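Local structure of putative permease protein, ABC transporter (Porphyromonas gingivalis, 3IS6) at residues L104-S113 with A157-W165; G122-R130 with A139-E147. The protein is probably the extracytoplasmic, MacB-like core domain of an ABC transporter permease, a membrane protein thought to take part in transmembrane transport. All coordinates share one frame; numbering follows the deposited sequence.

Contact 1. Residues L104-S113 with A157-W165; sequences LRDNMTCLIS and ADMLLPITW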
loop_
_atom_site.group_PDB
_atom_site.type_symbol
_atom_site.label_atom_id
_atom_site.label_comp_id
_atom_site.label_asym_id
_atom_site.label_seq_id
_atom_site.Cartn_x
_atom_site.Cartn_y
_atom_site.Cartn_z
ATOM N N LEU A 104 17.595 -2.995 3.116
ATOM C CA LEU A 104 16.262 -2.541 3.406
ATOM C C LEU A 104 16.110 -1.052 3.280
ATOM O O LEU A 104 15.227 -0.503 3.854
ATOM C CB LEU A 104 15.805 -3.006 4.785
ATOM C CG LEU A 104 15.563 -4.494 4.975
ATOM C CD1 LEU A 104 15.318 -4.827 6.395
ATOM C CD2 LEU A 104 14.492 -4.994 4.123
ATOM N N ARG A 105 16.995 -0.409 2.541
ATOM C CA ARG A 105 16.838 1.000 2.246
ATOM C C ARG A 105 16.252 1.358 0.882
ATOM O O ARG A 105 15.655 2.372 0.746
ATOM C CB ARG A 105 18.126 1.748 2.504
ATOM C CG ARG A 105 18.653 1.496 3.848
ATOM C CD ARG A 105 19.751 2.380 4.222
ATOM N NE ARG A 105 19.506 2.888 5.555
ATOM C CZ ARG A 105 20.019 2.376 6.655
ATOM N NH1 ARG A 105 19.730 2.888 7.820
ATOM N NH2 ARG A 105 20.824 1.359 6.584
ATOM N N ASP A 106 16.409 0.512 -0.103
ATOM C CA ASP A 106 15.936 0.804 -1.435
ATOM C C ASP A 106 14.707 -0.018 -1.718
ATOM O O ASP A 106 14.746 -1.208 -1.617
ATOM C CB ASP A 106 17.021 0.437 -2.420
ATOM C CG ASP A 106 16.616 0.650 -3.847
ATOM O OD1 ASP A 106 15.440 0.644 -4.179
ATOM O OD2 ASP A 106 17.506 0.813 -4.655
ATOM N N ASN A 107 13.636 0.632 -2.117
ATOM C CA ASN A 107 12.361 -0.008 -2.299
ATOM C C ASN A 107 12.370 -1.080 -3.365
ATOM O O ASN A 107 11.551 -1.937 -3.352
ATOM C CB ASN A 107 11.261 1.007 -2.566
ATOM C CG ASN A 107 10.860 1.786 -1.328
ATOM O OD1 ASN A 107 10.607 1.230 -0.289
ATOM N ND2 ASN A 107 10.794 3.075 -1.454
HETATM N N MSE A 108 13.322 -1.056 -4.265
HETATM C CA MSE A 108 13.345 -2.024 -5.347
HETATM C C MSE A 108 14.225 -3.240 -5.064
HETATM O O MSE A 108 14.578 -3.961 -5.950
HETATM C CB MSE A 108 13.701 -1.391 -6.688
HETATM C CG MSE A 108 12.789 -0.288 -7.137
HETATM SE SE MSE A 108 11.045 -0.845 -7.509
HETATM C CE MSE A 108 11.376 -1.795 -9.082
ATOM N N THR A 109 14.571 -3.436 -3.809
ATOM C CA THR A 109 15.437 -4.512 -3.431
ATOM C C THR A 109 14.905 -5.280 -2.230
ATOM O O THR A 109 14.189 -4.752 -1.454
ATOM C CB THR A 109 16.801 -4.012 -3.057
ATOM O OG1 THR A 109 16.692 -3.319 -1.827
ATOM C CG2 THR A 109 17.339 -3.100 -4.090
ATOM N N CYS A 110 15.291 -6.532 -2.119
ATOM C CA CYS A 110 14.875 -7.409 -1.045
ATOM C C CYS A 110 15.998 -8.223 -0.450
ATOM O O CYS A 110 17.030 -8.348 -1.021
ATOM C CB CYS A 110 13.803 -8.358 -1.526
ATOM S SG CYS A 110 14.332 -9.617 -2.562
ATOM N N LEU A 111 15.752 -8.778 0.715
ATOM C CA LEU A 111 16.618 -9.748 1.308
ATOM C C LEU A 111 15.876 -11.058 1.311
ATOM O O LEU A 111 14.692 -11.079 1.464
ATOM C CB LEU A 111 16.980 -9.387 2.718
ATOM C CG LEU A 111 17.567 -8.023 2.965
ATOM C CD1 LEU A 111 17.651 -7.763 4.410
ATOM C CD2 LEU A 111 18.912 -7.988 2.368
ATOM N N ILE A 112 16.618 -12.126 1.122
ATOM C CA ILE A 112 16.112 -13.471 1.039
ATOM C C ILE A 112 16.828 -14.331 2.058
ATOM O O ILE A 112 17.976 -14.159 2.298
ATOM C CB ILE A 112 16.369 -14.004 -0.340
ATOM C CG1 ILE A 112 15.576 -13.205 -1.353
ATOM C CG2 ILE A 112 16.062 -15.406 -0.427
ATOM C CD1 ILE A 112 14.158 -13.507 -1.409
ATOM N N SER A 113 16.121 -15.254 2.654
ATOM C CA SER A 113 16.689 -16.100 3.674
ATOM C C SER A 113 17.661 -17.106 3.069
ATOM O O SER A 113 17.571 -17.419 1.920
ATOM C CB SER A 113 15.602 -16.831 4.435
ATOM O OG SER A 113 15.127 -17.906 3.716
ATOM N N ALA A 157 9.969 -15.047 8.254
ATOM C CA ALA A 157 10.074 -14.467 6.930
ATOM C C ALA A 157 11.056 -15.223 6.035
ATOM O O ALA A 157 12.142 -15.475 6.431
ATOM C CB ALA A 157 10.478 -13.064 7.044
ATOM N N ASP A 158 10.629 -15.622 4.861
ATOM C CA ASP A 158 11.469 -15.945 3.730
ATOM C C ASP A 158 12.110 -14.757 3.007
ATOM O O ASP A 158 13.188 -14.848 2.526
ATOM C CB ASP A 158 10.733 -16.840 2.749
ATOM C CG ASP A 158 10.080 -18.029 3.425
ATOM O OD1 ASP A 158 10.656 -18.555 4.374
ATOM O OD2 ASP A 158 8.969 -18.414 3.035
HETATM N N MSE A 159 11.371 -13.676 2.884
HETATM C CA MSE A 159 11.804 -12.486 2.188
HETATM C C MSE A 159 11.498 -11.248 3.003
HETATM O O MSE A 159 10.464 -11.142 3.564
HETATM C CB MSE A 159 11.113 -12.408 0.823
HETATM C CG MSE A 159 11.276 -11.119 0.024
HETATM SE SE MSE A 159 10.720 -11.260 -1.874
HETATM C CE MSE A 159 8.902 -11.080 -1.618
ATOM N N LEU A 160 12.404 -10.302 3.005
ATOM C CA LEU A 160 12.209 -9.056 3.683
ATOM C C LEU A 160 12.202 -7.903 2.691
ATOM O O LEU A 160 13.047 -7.824 1.864
ATOM C CB LEU A 160 13.294 -8.827 4.714
ATOM C CG LEU A 160 13.416 -9.737 5.927
ATOM C CD1 LEU A 160 14.692 -9.568 6.659
ATOM C CD2 LEU A 160 12.260 -9.566 6.816
ATOM N N LEU A 161 11.234 -7.018 2.818
ATOM C CA LEU A 161 11.098 -5.852 1.984
ATOM C C LEU A 161 11.024 -4.628 2.859
ATOM O O LEU A 161 10.621 -4.715 3.955
ATOM C CB LEU A 161 9.837 -5.935 1.168
ATOM C CG LEU A 161 9.800 -6.855 -0.027
ATOM C CD1 LEU A 161 8.436 -7.001 -0.544
ATOM C CD2 LEU A 161 10.687 -6.375 -1.082
ATOM N N PRO A 162 11.402 -3.475 2.364
ATOM C CA PRO A 162 11.336 -2.298 3.201
ATOM C C PRO A 162 9.919 -1.902 3.553
ATOM O O PRO A 162 9.029 -1.982 2.761
ATOM C CB PRO A 162 12.007 -1.232 2.354
ATOM C CG PRO A 162 12.685 -1.907 1.373
ATOM C CD PRO A 162 11.967 -3.140 1.072
ATOM N N ILE A 163 9.761 -1.428 4.767
ATOM C CA ILE A 163 8.491 -1.019 5.293
ATOM C C ILE A 163 7.922 0.151 4.531
ATOM O O ILE A 163 6.758 0.332 4.486
ATOM C CB ILE A 163 8.506 -0.769 6.797
ATOM C CG1 ILE A 163 7.157 -1.129 7.365
ATOM C CG2 ILE A 163 8.833 0.615 7.122
ATOM C CD1 ILE A 163 7.188 -1.450 8.724
ATOM N N THR A 164 8.795 0.863 3.843
ATOM C CA THR A 164 8.456 2.029 3.050
ATOM C C THR A 164 7.645 1.663 1.814
ATOM O O THR A 164 7.209 2.496 1.120
ATOM C CB THR A 164 9.674 2.867 2.658
ATOM O OG1 THR A 164 10.714 2.030 2.211
ATOM C CG2 THR A 164 10.157 3.638 3.807
ATOM N N TRP A 165 7.465 0.398 1.558
ATOM C CA TRP A 165 6.549 -0.024 0.538
ATOM C C TRP A 165 5.159 0.416 0.910
ATOM O O TRP A 165 4.342 0.597 0.080
ATOM C CB TRP A 165 6.561 -1.520 0.352
ATOM C CG TRP A 165 7.532 -2.000 -0.617
ATOM C CD1 TRP A 165 8.801 -1.622 -0.732
ATOM C CD2 TRP A 165 7.316 -2.972 -1.605
ATOM N NE1 TRP A 165 9.404 -2.285 -1.730
ATOM C CE2 TRP A 165 8.503 -3.132 -2.287
ATOM C CE3 TRP A 165 6.229 -3.729 -1.983
ATOM C CZ2 TRP A 165 8.634 -3.994 -3.320
ATOM C CZ3 TRP A 165 6.363 -4.581 -3.015
ATOM C CH2 TRP A 165 7.553 -4.715 -3.667
#
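Two neighbouring antiparallel strands of the MacB-like periplasmic core domain, 109-113 and 159-162, meet here. L111 and L160 form a hydrogen-bonded pair: L111 N reaches L160 O at 3.1 Å and L160 N reaches L111 O at 2.9 Å. The ladder runs on to S113 N, which donates to D158 O. The side chains of these end residues turn to other partners: S113 OG caps L116 N of the next helix, and D158 OD2 accepts from K79 N.

I112 and M159 share one face of the sheet. The selenomethionine SE of M159 lies 4.0 Å from C110 SG, and I112 CD1 rests on M159 CB. L111 and L160 touch through their CD1 methyls on the other face, where F146 packs against both.

Beyond the strands, N107 bonds with both its carbonyl oxygens. Its backbone O takes the indole N-H of W165 on a lone pair; NE1 is 2.7 Å from N107 O, which lies near the ring plane, at the edge. Its side-chain OD1 accepts from T164 OG1 at 2.6 Å. N107 CG sits beside its backbone N (chi1 -74°), which carries the amide toward T164. The P162 ring packs against the backbone oxygens of L104, D106 and T109, with CB 3.6 Å from L104 O. Here a type I turn, D106 to T109, with an Asx turn at D106, leads into an antiparallel strand pair.

Contact 2. Residues G122-R130 with A139-E147; sequences GDVLGKRLR and AITIGGVFE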
loop_
_atom_site.group_PDB
_atom_site.type_symbol
_atom_site.label_atom_id
_atom_site.label_comp_id
_atom_site.label_asym_id
_atom_site.label_seq_id
_atom_site.Cartn_x
_atom_site.Cartn_y
_atom_site.Cartn_z
ATOM N N GLY A 122 20.827 -21.216 -5.223
ATOM C CA GLY A 122 22.027 -20.605 -4.729
ATOM C C GLY A 122 22.506 -19.529 -5.646
ATOM O O GLY A 122 22.020 -19.382 -6.714
ATOM N N ASP A 123 23.484 -18.774 -5.214
ATOM C CA ASP A 123 24.023 -17.717 -6.029
ATOM C C ASP A 123 22.987 -16.730 -6.522
ATOM O O ASP A 123 22.991 -16.369 -7.663
ATOM C CB ASP A 123 24.764 -18.294 -7.207
ATOM C CG ASP A 123 25.644 -17.285 -7.864
ATOM O OD1 ASP A 123 25.607 -17.194 -9.107
ATOM O OD2 ASP A 123 26.350 -16.569 -7.133
ATOM N N VAL A 124 22.104 -16.305 -5.642
ATOM C CA VAL A 124 20.978 -15.502 -6.004
ATOM C C VAL A 124 21.245 -14.026 -5.963
ATOM O O VAL A 124 20.460 -13.263 -6.430
ATOM C CB VAL A 124 19.764 -15.845 -5.137
ATOM C CG1 VAL A 124 19.484 -17.271 -5.208
ATOM C CG2 VAL A 124 20.014 -15.507 -3.758
ATOM N N LEU A 125 22.380 -13.626 -5.438
ATOM C CA LEU A 125 22.611 -12.219 -5.266
ATOM C C LEU A 125 22.554 -11.518 -6.590
ATOM O O LEU A 125 23.150 -11.919 -7.512
ATOM C CB LEU A 125 23.959 -12.013 -4.615
ATOM C CG LEU A 125 24.234 -10.648 -4.059
ATOM C CD1 LEU A 125 23.433 -10.427 -2.870
ATOM C CD2 LEU A 125 25.682 -10.517 -3.706
ATOM N N GLY A 126 21.787 -10.463 -6.659
ATOM C CA GLY A 126 21.626 -9.700 -7.860
ATOM C C GLY A 126 20.572 -10.201 -8.811
ATOM O O GLY A 126 20.232 -9.539 -9.722
ATOM N N LYS A 127 20.018 -11.361 -8.557
ATOM C CA LYS A 127 18.945 -11.876 -9.381
ATOM C C LYS A 127 17.616 -11.134 -9.168
ATOM O O LYS A 127 17.424 -10.435 -8.215
ATOM C CB LYS A 127 18.804 -13.365 -9.190
ATOM C CG LYS A 127 19.874 -14.157 -9.847
ATOM C CD LYS A 127 19.755 -15.616 -9.561
ATOM C CE LYS A 127 20.303 -16.463 -10.672
ATOM N NZ LYS A 127 20.295 -17.867 -10.390
ATOM N N ARG A 128 16.710 -11.301 -10.092
ATOM C CA ARG A 128 15.486 -10.543 -10.098
ATOM C C ARG A 128 14.221 -11.396 -9.889
ATOM O O ARG A 128 14.084 -12.429 -10.475
ATOM C CB ARG A 128 15.379 -9.732 -11.375
ATOM C CG ARG A 128 16.436 -8.666 -11.528
ATOM C CD ARG A 128 16.603 -8.231 -12.971
ATOM N NE ARG A 128 16.972 -9.345 -13.832
ATOM C CZ ARG A 128 17.590 -9.239 -15.002
ATOM N NH1 ARG A 128 17.925 -8.063 -15.485
ATOM N NH2 ARG A 128 17.861 -10.317 -15.692
ATOM N N LEU A 129 13.342 -10.901 -9.041
ATOM C CA LEU A 129 12.111 -11.540 -8.625
ATOM C C LEU A 129 10.903 -10.686 -8.989
ATOM O O LEU A 129 10.954 -9.508 -8.889
ATOM C CB LEU A 129 12.085 -11.689 -7.108
ATOM C CG LEU A 129 12.821 -12.785 -6.388
ATOM C CD1 LEU A 129 12.779 -12.628 -4.950
ATOM C CD2 LEU A 129 12.230 -14.053 -6.735
ATOM N N ARG A 130 9.811 -11.296 -9.383
ATOM C CA ARG A 130 8.560 -10.579 -9.474
ATOM C C ARG A 130 7.353 -11.441 -9.124
ATOM O O ARG A 130 7.420 -12.618 -9.149
ATOM C CB ARG A 130 8.413 -9.902 -10.808
ATOM C CG ARG A 130 8.116 -10.785 -11.903
ATOM C CD ARG A 130 7.850 -9.995 -13.147
ATOM N NE ARG A 130 8.986 -9.231 -13.588
ATOM C CZ ARG A 130 9.835 -9.660 -14.488
ATOM N NH1 ARG A 130 9.660 -10.844 -14.996
ATOM N NH2 ARG A 130 10.862 -8.928 -14.862
ATOM N N ALA A 139 10.881 -5.477 -11.688
ATOM C CA ALA A 139 11.284 -6.548 -10.813
ATOM C C ALA A 139 11.990 -6.082 -9.560
ATOM O O ALA A 139 12.495 -5.011 -9.502
ATOM C CB ALA A 139 12.134 -7.505 -11.553
ATOM N N ILE A 140 12.028 -6.938 -8.573
ATOM C CA ILE A 140 12.741 -6.697 -7.359
ATOM C C ILE A 140 14.082 -7.399 -7.445
ATOM O O ILE A 140 14.144 -8.519 -7.840
ATOM C CB ILE A 140 11.984 -7.252 -6.180
ATOM C CG1 ILE A 140 10.576 -6.695 -6.143
ATOM C CG2 ILE A 140 12.651 -6.903 -4.944
ATOM C CD1 ILE A 140 9.610 -7.567 -5.404
ATOM N N THR A 141 15.135 -6.709 -7.057
ATOM C CA THR A 141 16.475 -7.228 -7.071
ATOM C C THR A 141 16.873 -7.787 -5.735
ATOM O O THR A 141 16.649 -7.176 -4.745
ATOM C CB THR A 141 17.452 -6.115 -7.361
ATOM O OG1 THR A 141 17.210 -5.598 -8.653
ATOM C CG2 THR A 141 18.808 -6.607 -7.308
ATOM N N ILE A 142 17.521 -8.923 -5.706
ATOM C CA ILE A 142 17.951 -9.478 -4.444
ATOM C C ILE A 142 19.261 -8.840 -3.982
ATOM O O ILE A 142 20.286 -9.057 -4.536
ATOM C CB ILE A 142 18.119 -10.982 -4.553
ATOM C CG1 ILE A 142 16.794 -11.631 -4.895
ATOM C CG2 ILE A 142 18.665 -11.545 -3.315
ATOM C CD1 ILE A 142 16.894 -13.016 -5.119
ATOM N N GLY A 143 19.174 -8.018 -2.961
ATOM C CA GLY A 143 20.325 -7.326 -2.450
ATOM C C GLY A 143 21.113 -7.962 -1.330
ATOM O O GLY A 143 22.152 -7.488 -0.965
ATOM N N GLY A 144 20.571 -9.002 -0.739
ATOM C CA GLY A 144 21.235 -9.691 0.335
ATOM C C GLY A 144 20.636 -11.027 0.646
ATOM O O GLY A 144 19.536 -11.285 0.280
ATOM N N VAL A 145 21.374 -11.847 1.356
ATOM C CA VAL A 145 20.887 -13.087 1.891
ATOM C C VAL A 145 21.142 -13.140 3.375
ATOM O O VAL A 145 22.235 -12.962 3.801
ATOM C CB VAL A 145 21.555 -14.254 1.245
ATOM C CG1 VAL A 145 21.032 -15.503 1.780
ATOM C CG2 VAL A 145 21.398 -14.203 -0.209
ATOM N N PHE A 146 20.104 -13.384 4.149
ATOM C CA PHE A 146 20.206 -13.371 5.589
ATOM C C PHE A 146 20.125 -14.751 6.190
ATOM O O PHE A 146 19.490 -15.608 5.681
ATOM C CB PHE A 146 19.193 -12.434 6.248
ATOM C CG PHE A 146 17.753 -12.824 6.047
ATOM C CD1 PHE A 146 17.093 -13.603 6.960
ATOM C CD2 PHE A 146 17.061 -12.392 4.959
ATOM C CE1 PHE A 146 15.793 -13.949 6.769
ATOM C CE2 PHE A 146 15.773 -12.746 4.781
ATOM C CZ PHE A 146 15.142 -13.519 5.687
ATOM N N GLU A 147 20.819 -14.923 7.288
ATOM C CA GLU A 147 20.837 -16.140 8.038
ATOM C C GLU A 147 19.422 -16.426 8.503
ATOM O O GLU A 147 18.779 -15.556 8.979
ATOM C CB GLU A 147 21.642 -15.850 9.279
ATOM C CG GLU A 147 22.696 -16.763 9.600
ATOM C CD GLU A 147 23.120 -16.635 11.043
ATOM O OE1 GLU A 147 22.615 -17.365 11.899
ATOM O OE2 GLU A 147 23.955 -15.788 11.319
#
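The guanidinium of R130 is the flat group that meets the opposite segment. A139 CB approaches it obliquely, 3.8 Å from NH2. The same methyl lies 3.5 Å from L129 O. R130 CG lies between the backbone N and the carbonyl carbon (chi1 74°), and a bend at chi3 brings the group back beside A139. NE donates to R138 O and NH2 to D137 O, both just before A139. NH1 forms a salt bridge with D72, from another part of the chain.

The backbones form an antiparallel hairpin. L129 and I140 are a hydrogen-bonded pair, and each N donates to the other's O at 2.8 Å. R128 and T141 form the next, non-hydrogen-bonded pair. I142 N then donates to K127 O, with a C=O...N angle of 168°. G126 N returns a bond to I142 O at 3.0 Å. This last bond comes from a type II turn, V124 to K127, in which G126 has positive phi.

I142 reaches into this turn. Its CD1 meets V124 CB at 4.0 Å and L129 CD1 at 4.1 Å. V124 CG2 touches V145 CG2, and these two side chains cross at about a right angle. L125 CD1 lies along the backbone of G143 and G144, 3.7 Å from G143 C.

R128 carries its charge away from the hairpin to a salt bridge with E71. Strand 128-131 also pairs with strand 54-70, and L129 packs on M68 and L70. Strand 140-146 runs parallel to strand 109-113 along its other edge, with I140 against C110, while F146 packs on V93 and L95 of a loop.

Overall arrangement
Contact 1 is the more buried and lies nearer the centre of the chain. Contact 2 is partly buried and further out. Their centres are 10 Å apart, and contact 2 is nested within the chain loop that contact 1 closes. Both belong to one mixed sheet. Strand 109-113 of contact 1 runs parallel to strand 140-146 of contact 2, and C110 O probably accepts from G143 N at 2.9 Å. Both use backbone ladders, but their polar side chains differ. Contact 1 has neutral asparagine, threonine and tryptophan bonds across its segments. Contact 2 sends arginines to acids outside it. Each also packs against the second subunit.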